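YcaO (Methanopyrus kandleri, PDB 6CI7) binds a nucleotide and magnesium, and probably uses ATP to activate backbone amides of a peptide substrate, as in the YcaO cyclodehydratases and their thioamide-forming relatives. Local coordinates at residues E230-F235 with L250-G255; R212-Y217 with D305-T310; A84-E89 with F133-G138. All blocks are in the same frame, centred on the assembly; numbering follows the deposited sequence.

Interaction 1. Residues E230-F235 with L250-G255; sequences EMVMGF and LEVAQG
Glu251 reaches strand residue Phe235 by turning its CG anti to its own backbone N (chi1 -157°) and then bending at the next bond. The bend carries the carboxylate along the strand backbone. OE1 of Glu251 accepts a weak hydrogen bond from Phe235 N at 3.4 Å, with an N-H...O angle of 151°. The same oxygen also lies 3.5 Å from Phe235 O. Both atoms are acceptors, so this second approach gives no bond. Closer to the helix, the CB of Glu251 rests on Gly234 CA at 3.7 Å. Gly234 puts no side chain between strand and helix, and its CA comes within 4.6 Å of the CA of Glu251. Val252 packs beside this point. One of its methyls, CG2, faces the backbone at Gly234 N, 3.8 Å away. The other methyl, CG1, meets CG2 of Val232 at 4.2 Å, and the two valines lie at a slant to one another. CG2 of Val232 also approaches the carbonyl oxygen of Val252. A water bridges the backbones, hydrogen-bonded to Met233 O at 2.7 Å and to Glu251 O at 3.1 Å.

Strand 233-238 leads into helix 241-260 through a short connection. The helix then runs back along the strand, with N-to-C directions 143° apart for these short segments. CB of Phe235 points away from the helix, and its ring stacks on Trp171 of helix 154-176. Beyond the contact, the side chain of Glu251 touches the bound nucleotide analogue, and its OE2 makes a long, weak ion pair with Lys64, an ADP-binding residue. Gln254 OE1 also bonds to Lys64 NZ. The chemistry implies that one carboxylate oxygen is steadied, though only weakly, by the strand, while the side chain as a whole borders the nucleotide pocket.

Interaction 2. Residues R212-Y217 with D305-T310; sequences RVEGVY and DRVITT
A type II beta turn from Val213 to Val216, in the hairpin loop joining strands 203-209 and 217-224, presents Gly215 to Val307 and Ile308. Gly215 takes the third position of the turn with a positive phi, and the turn is closed by Val216 N bonding to Val213 O. CA of Gly215 sits against CB of Val307 at 3.9 Å. The carbonyl oxygen of Gly215 meets the terminal methyl CD1 of Ile308 at 3.8 Å. The same oxygen accepts a hydrogen bond of 2.7 Å from a water, which in turn accepts one from Ile308 N at 3.1 Å. The water therefore joins the two backbones beside the apolar packing.

Just past the turn comes Tyr217. With CG anti to its own carbonyl carbon (chi1 -61°), the ring extends towards the other loop and its hydroxyl donates to Asp305 O, with OH and O 2.6 Å apart. The carbonyl is met at a C=O...donor angle of 126°, with the donor tilted 17° from the carbonyl plane. Asp305 O lies at the ring edge, in the ring plane, on the CE2 side. It also takes a weak bond from Val307 N at 3.0 Å, which closes an inverse gamma turn centred on Arg306. One carbonyl oxygen thus holds its own turn together and receives the tyrosine.

Glu214 OE2 passes near CG1 of Val307, but its salt bridge is to Arg323 of helix 313-325. Val307 touches Arg323 as well, and Ile308 packs on Leu316 and Glu319 of that helix. The contact lies away from the annotated sites. The arrangement is that of a beta hairpin whose type II turn, with glycine in the third position, docks against an inverse gamma turn in the loop before helix 313-325.

Interaction 3. Residues A84-E89 with F133-G138; sequences AAEPRE and FHPWLG
Pro87 lies over the Phe133 ring, and Ala85 binds the backbone next to it. CA of Pro87 points a C-H at the ring in a CH-pi contact, 3.8 Å from the centroid and 18° off the normal. Arg88 N sits above the same face, displaced towards the rim, with Phe133 CZ 3.7 Å away. The ring is therefore covered on that side by main chain. CG of Phe133 is anti to its own carbonyl carbon, which turns the ring under Pro87 CA. The pyrrolidine of Pro87 lies between Phe133 CB and the Trp136 indole. Its CG approaches the edge of the Trp136 indole at CE3, 3.8 Å away, and presses on Pro135 O at 3.1 Å.

The polar link is between backbones. His134 N donates to Ala85 O at 2.7 Å, with an N-H...O angle of 167°. The donor is tilted 30° from the carbonyl plane. His134 O also crowds Ala85 O, and these two acceptors cannot bond. Glu86 CA offers a C-H to His134 O at 3.5 Å. A cis peptide bond follows between His134 and Pro135.

Further out, Arg88 NH2 bonds to the carbonyl O of Ala84, the last residue of helix 68-84, at 2.9 Å, and meets a lone pair of that oxygen in the carbonyl plane. Arg88 NH1 also bonds to Thr338 O. Glu86 forms a salt bridge to Arg52 and a hydrogen bond to Ser54, while Phe133 O accepts a bond from Ser143 OG. Ala85 neighbours Leu148, a magnesium-binding residue, and helix 68-84 carries Glu81, which binds both magnesium ions and ADP. Chemically, the contact joins one short, nearly straight backbone bond to proline-aromatic packing, and so ties the loop just after a helix with ligand-binding residues to the loop before strand 148-150.

The three contacts are separate and meet the nucleotide site differently. Interaction 1 is at the site: the Glu251 side chain is about 3 Å from the nucleotide analogue and about 7 Å from a magnesium ion. Interaction 3 is set back, with the Ala85 side chain about 10 Å from both ligands, just past the C-terminal end of helix 68-84, which carries binding residues. Interaction 2 lies away from the annotated sites. It is nearer to interaction 1, at about 8 Å between nearest atoms; strand 217-224 runs from its turn to pair with strand 233-238. Interactions 2 and 3 have centres 33 Å apart, on opposite sides of the chain's centre.

Interaction 1. Residues E230-F235 with L250-G255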
loop_
_atom_site.group_PDB
_atom_site.type_symbol
_atom_site.label_atom_id
_atom_site.label_comp_id
_atom_site.label_asym_id
_atom_site.label_seq_id
_atom_site.Cartn_x
_atom_site.Cartn_y
_atom_site.Cartn_z
ATOM N N GLU A 230 -15.953 5.510 -12.630
ATOM C CA GLU A 230 -14.623 5.629 -13.221
ATOM C C GLU A 230 -13.845 6.846 -12.716
ATOM O O GLU A 230 -12.783 7.192 -13.250
ATOM C CB GLU A 230 -14.730 5.622 -14.744
ATOM C CG GLU A 230 -15.026 4.231 -15.298
ATOM C CD GLU A 230 -14.750 4.080 -16.781
ATOM O OE1 GLU A 230 -15.182 3.048 -17.330
ATOM O OE2 GLU A 230 -14.109 4.962 -17.398
HETATM N N MSE A 231 -14.384 7.496 -11.687
HETATM C CA MSE A 231 -13.698 8.589 -11.006
HETATM C C MSE A 231 -13.063 7.954 -9.806
HETATM O O MSE A 231 -13.706 7.763 -8.762
HETATM C CB MSE A 231 -14.656 9.731 -10.673
HETATM C CG MSE A 231 -14.863 10.587 -11.924
HETATM SE SE MSE A 231 -16.089 12.096 -11.579
HETATM C CE MSE A 231 -15.066 12.946 -10.122
ATOM N N VAL A 232 -11.796 7.588 -9.966
ATOM C CA VAL A 232 -11.078 6.797 -8.968
ATOM C C VAL A 232 -9.834 7.540 -8.526
ATOM O O VAL A 232 -9.458 8.553 -9.131
ATOM C CB VAL A 232 -10.671 5.399 -9.506
ATOM C CG1 VAL A 232 -11.896 4.521 -9.770
ATOM C CG2 VAL A 232 -9.786 5.515 -10.749
HETATM N N MSE A 233 -9.187 7.023 -7.484
HETATM C CA MSE A 233 -7.927 7.592 -7.002
HETATM C C MSE A 233 -6.865 6.544 -6.872
HETATM O O MSE A 233 -7.151 5.391 -6.577
HETATM C CB MSE A 233 -8.131 8.264 -5.654
HETATM C CG MSE A 233 -8.998 9.506 -5.826
HETATM SE SE MSE A 233 -9.008 10.530 -4.144
HETATM C CE MSE A 233 -9.929 9.176 -3.034
ATOM N N GLY A 234 -5.624 6.953 -7.105
ATOM C CA GLY A 234 -4.463 6.084 -6.962
ATOM C C GLY A 234 -3.378 6.805 -6.192
ATOM O O GLY A 234 -3.294 8.032 -6.237
ATOM N N PHE A 235 -2.548 6.031 -5.493
ATOM C CA PHE A 235 -1.496 6.560 -4.621
ATOM C C PHE A 235 -0.212 5.750 -4.693
ATOM O O PHE A 235 -0.251 4.536 -4.903
ATOM C CB PHE A 235 -1.958 6.582 -3.163
ATOM C CG PHE A 235 -3.150 7.433 -2.927
ATOM C CD1 PHE A 235 -3.011 8.816 -2.751
ATOM C CD2 PHE A 235 -4.426 6.865 -2.879
ATOM C CE1 PHE A 235 -4.129 9.617 -2.536
ATOM C CE2 PHE A 235 -5.548 7.666 -2.660
ATOM C CZ PHE A 235 -5.398 9.038 -2.485
ATOM N N LEU A 250 -0.404 3.641 -11.945
ATOM C CA LEU A 250 -0.686 2.205 -12.002
ATOM C C LEU A 250 -1.918 1.816 -11.176
ATOM O O LEU A 250 -2.708 0.952 -11.584
ATOM C CB LEU A 250 0.539 1.374 -11.570
ATOM C CG LEU A 250 1.812 1.357 -12.444
ATOM C CD1 LEU A 250 2.847 0.435 -11.841
ATOM C CD2 LEU A 250 1.596 0.956 -13.886
ATOM N N GLU A 251 -2.093 2.470 -10.034
ATOM C CA GLU A 251 -3.237 2.193 -9.164
ATOM C C GLU A 251 -4.568 2.699 -9.734
ATOM O O GLU A 251 -5.613 2.094 -9.502
ATOM C CB GLU A 251 -2.986 2.732 -7.755
ATOM C CG GLU A 251 -3.821 2.035 -6.708
ATOM C CD GLU A 251 -3.079 1.892 -5.416
ATOM O OE1 GLU A 251 -3.220 2.810 -4.559
ATOM O OE2 GLU A 251 -2.349 0.873 -5.288
ATOM N N VAL A 252 -4.512 3.799 -10.490
ATOM C CA VAL A 252 -5.664 4.287 -11.259
ATOM C C VAL A 252 -6.082 3.245 -12.297
ATOM O O VAL A 252 -7.263 2.866 -12.374
ATOM C CB VAL A 252 -5.345 5.636 -11.940
ATOM C CG1 VAL A 252 -6.350 5.951 -13.047
ATOM C CG2 VAL A 252 -5.309 6.751 -10.909
ATOM N N ALA A 253 -5.108 2.773 -13.081
ATOM C CA ALA A 253 -5.361 1.733 -14.081
ATOM C C ALA A 253 -6.039 0.514 -13.437
ATOM O O ALA A 253 -7.043 0.002 -13.951
ATOM C CB ALA A 253 -4.067 1.335 -14.779
ATOM N N GLN A 254 -5.493 0.078 -12.300
ATOM C CA GLN A 254 -6.063 -1.007 -11.521
ATOM C C GLN A 254 -7.520 -0.712 -11.152
ATOM O O GLN A 254 -8.388 -1.539 -11.396
ATOM C CB GLN A 254 -5.234 -1.277 -10.262
ATOM C CG GLN A 254 -5.399 -2.695 -9.754
ATOM C CD GLN A 254 -4.905 -2.872 -8.341
ATOM O OE1 GLN A 254 -3.774 -3.305 -8.116
ATOM N NE2 GLN A 254 -5.752 -2.543 -7.378
ATOM N N GLY A 255 -7.770 0.478 -10.603
ATOM C CA GLY A 255 -9.107 0.925 -10.233
ATOM C C GLY A 255 -10.080 0.923 -11.397
ATOM O O GLY A 255 -11.202 0.418 -11.274
HETATM O O HOH W 1 -7.957 3.149 -7.847
#

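Interaction 2. Residues R212-Y217 with D305-T310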
loop_
_atom_site.group_PDB
_atom_site.type_symbol
_atom_site.label_atom_id
_atom_site.label_comp_id
_atom_site.label_asym_id
_atom_site.label_seq_id
_atom_site.Cartn_x
_atom_site.Cartn_y
_atom_site.Cartn_z
ATOM N N ARG A 212 4.701 13.127 6.139
ATOM C CA ARG A 212 5.233 13.333 7.486
ATOM C C ARG A 212 6.579 12.649 7.737
ATOM O O ARG A 212 7.110 12.714 8.840
ATOM C CB ARG A 212 4.193 12.976 8.541
ATOM C CG ARG A 212 3.031 13.965 8.569
ATOM C CD ARG A 212 1.763 13.291 9.042
ATOM N NE ARG A 212 1.529 13.541 10.451
ATOM C CZ ARG A 212 0.888 12.738 11.299
ATOM N NH1 ARG A 212 0.407 11.556 10.933
ATOM N NH2 ARG A 212 0.755 13.134 12.552
ATOM N N VAL A 213 7.149 12.046 6.696
ATOM C CA VAL A 213 8.423 11.333 6.798
ATOM C C VAL A 213 9.405 11.943 5.814
ATOM O O VAL A 213 9.149 11.959 4.605
ATOM C CB VAL A 213 8.234 9.823 6.519
ATOM C CG1 VAL A 213 9.580 9.095 6.495
ATOM C CG2 VAL A 213 7.248 9.200 7.519
ATOM N N GLU A 214 10.529 12.450 6.323
ATOM C CA GLU A 214 11.491 13.123 5.454
ATOM C C GLU A 214 12.222 12.154 4.544
ATOM O O GLU A 214 12.659 11.090 4.975
ATOM C CB GLU A 214 12.490 13.974 6.229
ATOM C CG GLU A 214 13.059 15.078 5.353
ATOM C CD GLU A 214 14.286 15.713 5.938
ATOM O OE1 GLU A 214 14.129 16.493 6.888
ATOM O OE2 GLU A 214 15.394 15.437 5.432
ATOM N N GLY A 215 12.332 12.541 3.277
ATOM C CA GLY A 215 12.966 11.713 2.258
ATOM C C GLY A 215 12.034 10.697 1.610
ATOM O O GLY A 215 12.492 9.913 0.774
ATOM N N VAL A 216 10.750 10.696 2.013
ATOM C CA VAL A 216 9.686 9.924 1.344
ATOM C C VAL A 216 8.658 10.885 0.720
ATOM O O VAL A 216 8.126 11.763 1.392
ATOM C CB VAL A 216 8.991 8.907 2.304
ATOM C CG1 VAL A 216 7.880 8.110 1.601
ATOM C CG2 VAL A 216 10.012 7.952 2.899
ATOM N N TYR A 217 8.399 10.690 -0.568
ATOM C CA TYR A 217 7.380 11.404 -1.323
ATOM C C TYR A 217 6.121 10.548 -1.477
ATOM O O TYR A 217 6.206 9.325 -1.670
ATOM C CB TYR A 217 7.941 11.804 -2.696
ATOM C CG TYR A 217 9.136 12.717 -2.573
ATOM C CD1 TYR A 217 8.978 14.060 -2.186
ATOM C CD2 TYR A 217 10.436 12.240 -2.795
ATOM C CE1 TYR A 217 10.074 14.897 -2.034
ATOM C CE2 TYR A 217 11.540 13.077 -2.651
ATOM C CZ TYR A 217 11.351 14.402 -2.267
ATOM O OH TYR A 217 12.428 15.247 -2.118
ATOM N N ASP A 305 14.273 16.783 -4.048
ATOM C CA ASP A 305 15.583 16.223 -3.699
ATOM C C ASP A 305 15.544 14.714 -3.544
ATOM O O ASP A 305 14.692 14.183 -2.835
ATOM C CB ASP A 305 16.106 16.819 -2.377
ATOM C CG ASP A 305 16.207 18.328 -2.397
ATOM O OD1 ASP A 305 16.399 18.923 -3.482
ATOM O OD2 ASP A 305 16.100 18.920 -1.305
ATOM N N ARG A 306 16.488 14.031 -4.178
ATOM C CA ARG A 306 16.681 12.607 -3.934
ATOM C C ARG A 306 17.515 12.408 -2.664
ATOM O O ARG A 306 18.735 12.198 -2.730
ATOM C CB ARG A 306 17.321 11.932 -5.149
ATOM C CG ARG A 306 16.361 11.788 -6.320
ATOM C CD ARG A 306 16.372 10.379 -6.913
ATOM N NE ARG A 306 16.125 9.337 -5.906
ATOM C CZ ARG A 306 16.144 8.025 -6.135
ATOM N NH1 ARG A 306 16.385 7.546 -7.350
ATOM N NH2 ARG A 306 15.913 7.183 -5.136
ATOM N N VAL A 307 16.843 12.495 -1.513
ATOM C CA VAL A 307 17.484 12.415 -0.178
ATOM C C VAL A 307 18.095 11.026 0.042
ATOM O O VAL A 307 19.252 10.902 0.462
ATOM C CB VAL A 307 16.486 12.737 0.980
ATOM C CG1 VAL A 307 17.179 12.715 2.338
ATOM C CG2 VAL A 307 15.786 14.075 0.779
ATOM N N ILE A 308 17.302 9.995 -0.257
ATOM C CA ILE A 308 17.697 8.601 -0.083
ATOM C C ILE A 308 17.988 8.006 -1.468
ATOM O O ILE A 308 17.084 7.874 -2.303
ATOM C CB ILE A 308 16.626 7.811 0.717
ATOM C CG1 ILE A 308 16.335 8.516 2.056
ATOM C CG2 ILE A 308 17.079 6.379 0.956
ATOM C CD1 ILE A 308 15.128 8.003 2.817
ATOM N N THR A 309 19.265 7.714 -1.719
ATOM C CA THR A 309 19.711 7.130 -2.992
ATOM C C THR A 309 19.913 5.636 -2.841
ATOM O O THR A 309 20.460 5.148 -1.847
ATOM C CB THR A 309 20.970 7.800 -3.601
ATOM O OG1 THR A 309 21.792 8.343 -2.564
ATOM C CG2 THR A 309 20.576 8.912 -4.573
ATOM N N THR A 310 19.476 4.920 -3.862
ATOM C CA THR A 310 19.085 3.534 -3.689
ATOM C C THR A 310 20.167 2.557 -4.151
ATOM O O THR A 310 20.223 2.165 -5.321
ATOM C CB THR A 310 17.691 3.283 -4.317
ATOM O OG1 THR A 310 17.739 3.526 -5.726
ATOM C CG2 THR A 310 16.649 4.231 -3.691
HETATM O O HOH W 2 14.377 10.684 -0.998
#

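Interaction 3. Residues A84-E89 with F133-G138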
loop_
_atom_site.group_PDB
_atom_site.type_symbol
_atom_site.label_atom_id
_atom_site.label_comp_id
_atom_site.label_asym_id
_atom_site.label_seq_id
_atom_site.Cartn_x
_atom_site.Cartn_y
_atom_site.Cartn_z
ATOM N N ALA A 84 -1.137 -15.615 3.569
ATOM C CA ALA A 84 -0.252 -15.503 4.733
ATOM C C ALA A 84 -0.843 -14.723 5.921
ATOM O O ALA A 84 -0.487 -14.979 7.083
ATOM C CB ALA A 84 1.055 -14.880 4.305
ATOM N N ALA A 85 -1.747 -13.787 5.621
ATOM C CA ALA A 85 -2.319 -12.882 6.623
ATOM C C ALA A 85 -3.590 -13.418 7.280
ATOM O O ALA A 85 -4.158 -12.764 8.154
ATOM C CB ALA A 85 -2.582 -11.517 6.007
ATOM N N GLU A 86 -4.036 -14.595 6.848
ATOM C CA GLU A 86 -5.156 -15.291 7.492
ATOM C C GLU A 86 -4.769 -15.788 8.899
ATOM O O GLU A 86 -3.634 -16.243 9.098
ATOM C CB GLU A 86 -5.657 -16.434 6.605
ATOM C CG GLU A 86 -6.610 -15.934 5.524
ATOM C CD GLU A 86 -6.981 -16.965 4.464
ATOM O OE1 GLU A 86 -6.628 -18.166 4.594
ATOM O OE2 GLU A 86 -7.645 -16.541 3.483
ATOM N N PRO A 87 -5.694 -15.671 9.881
ATOM C CA PRO A 87 -5.399 -16.077 11.256
ATOM C C PRO A 87 -4.741 -17.449 11.366
ATOM O O PRO A 87 -5.165 -18.399 10.696
ATOM C CB PRO A 87 -6.772 -16.068 11.913
ATOM C CG PRO A 87 -7.458 -14.941 11.245
ATOM C CD PRO A 87 -7.017 -15.018 9.799
ATOM N N ARG A 88 -3.685 -17.523 12.177
ATOM C CA ARG A 88 -2.918 -18.758 12.372
ATOM C C ARG A 88 -2.613 -18.976 13.840
ATOM O O ARG A 88 -1.920 -18.162 14.459
ATOM C CB ARG A 88 -1.618 -18.729 11.575
ATOM C CG ARG A 88 -1.668 -19.457 10.247
ATOM C CD ARG A 88 -0.288 -19.451 9.607
ATOM N NE ARG A 88 0.098 -18.109 9.153
ATOM C CZ ARG A 88 1.348 -17.690 8.987
ATOM N NH1 ARG A 88 2.381 -18.487 9.237
ATOM N NH2 ARG A 88 1.569 -16.454 8.572
ATOM N N GLU A 89 -3.119 -20.085 14.380
ATOM C CA GLU A 89 -2.987 -20.402 15.805
ATOM C C GLU A 89 -1.555 -20.701 16.236
ATOM O O GLU A 89 -1.167 -20.334 17.349
ATOM C CB GLU A 89 -3.915 -21.549 16.203
ATOM C CG GLU A 89 -4.368 -21.485 17.655
ATOM C CD GLU A 89 -5.293 -20.310 17.945
ATOM O OE1 GLU A 89 -6.157 -19.993 17.099
ATOM O OE2 GLU A 89 -5.164 -19.707 19.028
ATOM N N PHE A 133 -3.507 -10.005 11.592
ATOM C CA PHE A 133 -4.209 -10.883 10.652
ATOM C C PHE A 133 -5.347 -10.183 9.930
ATOM O O PHE A 133 -5.785 -9.117 10.346
ATOM C CB PHE A 133 -4.762 -12.139 11.353
ATOM C CG PHE A 133 -3.717 -12.978 12.028
ATOM C CD1 PHE A 133 -2.676 -13.560 11.297
ATOM C CD2 PHE A 133 -3.793 -13.223 13.401
ATOM C CE1 PHE A 133 -1.716 -14.345 11.923
ATOM C CE2 PHE A 133 -2.841 -14.018 14.030
ATOM C CZ PHE A 133 -1.801 -14.573 13.291
ATOM N N HIS A 134 -5.796 -10.795 8.837
ATOM C CA HIS A 134 -7.021 -10.405 8.137
ATOM C C HIS A 134 -7.562 -11.657 7.428
ATOM O O HIS A 134 -6.792 -12.346 6.744
ATOM C CB HIS A 134 -6.759 -9.257 7.149
ATOM C CG HIS A 134 -7.980 -8.783 6.427
ATOM N ND1 HIS A 134 -8.974 -8.053 7.044
ATOM C CD2 HIS A 134 -8.364 -8.924 5.135
ATOM C CE1 HIS A 134 -9.918 -7.767 6.165
ATOM N NE2 HIS A 134 -9.574 -8.286 4.999
ATOM N N PRO A 135 -8.849 -11.978 7.608
ATOM C CA PRO A 135 -9.763 -11.221 8.475
ATOM C C PRO A 135 -9.744 -11.676 9.937
ATOM O O PRO A 135 -9.515 -12.854 10.219
ATOM C CB PRO A 135 -11.133 -11.501 7.860
ATOM C CG PRO A 135 -10.980 -12.812 7.134
ATOM C CD PRO A 135 -9.516 -13.148 7.000
ATOM N N TRP A 136 -9.963 -10.736 10.852
ATOM C CA TRP A 136 -10.104 -11.049 12.271
ATOM C C TRP A 136 -11.343 -10.331 12.803
ATOM O O TRP A 136 -11.452 -9.102 12.686
ATOM C CB TRP A 136 -8.838 -10.648 13.040
ATOM C CG TRP A 136 -8.874 -11.022 14.492
ATOM C CD1 TRP A 136 -9.478 -10.324 15.504
ATOM C CD2 TRP A 136 -8.290 -12.182 15.095
ATOM N NE1 TRP A 136 -9.308 -10.980 16.696
ATOM C CE2 TRP A 136 -8.583 -12.122 16.480
ATOM C CE3 TRP A 136 -7.543 -13.263 14.605
ATOM C CZ2 TRP A 136 -8.152 -13.104 17.388
ATOM C CZ3 TRP A 136 -7.111 -14.246 15.511
ATOM C CH2 TRP A 136 -7.423 -14.154 16.889
ATOM N N LEU A 137 -12.270 -11.096 13.384
ATOM C CA LEU A 137 -13.611 -10.562 13.721
ATOM C C LEU A 137 -13.887 -10.270 15.197
ATOM O O LEU A 137 -14.822 -9.518 15.518
ATOM C CB LEU A 137 -14.730 -11.439 13.130
ATOM C CG LEU A 137 -14.925 -11.510 11.608
ATOM C CD1 LEU A 137 -15.990 -12.544 11.260
ATOM C CD2 LEU A 137 -15.287 -10.151 11.025
ATOM N N GLY A 138 -13.069 -10.840 16.080
ATOM C CA GLY A 138 -13.301 -10.790 17.524
ATOM C C GLY A 138 -13.270 -9.435 18.210
ATOM O O GLY A 138 -13.897 -9.268 19.263
#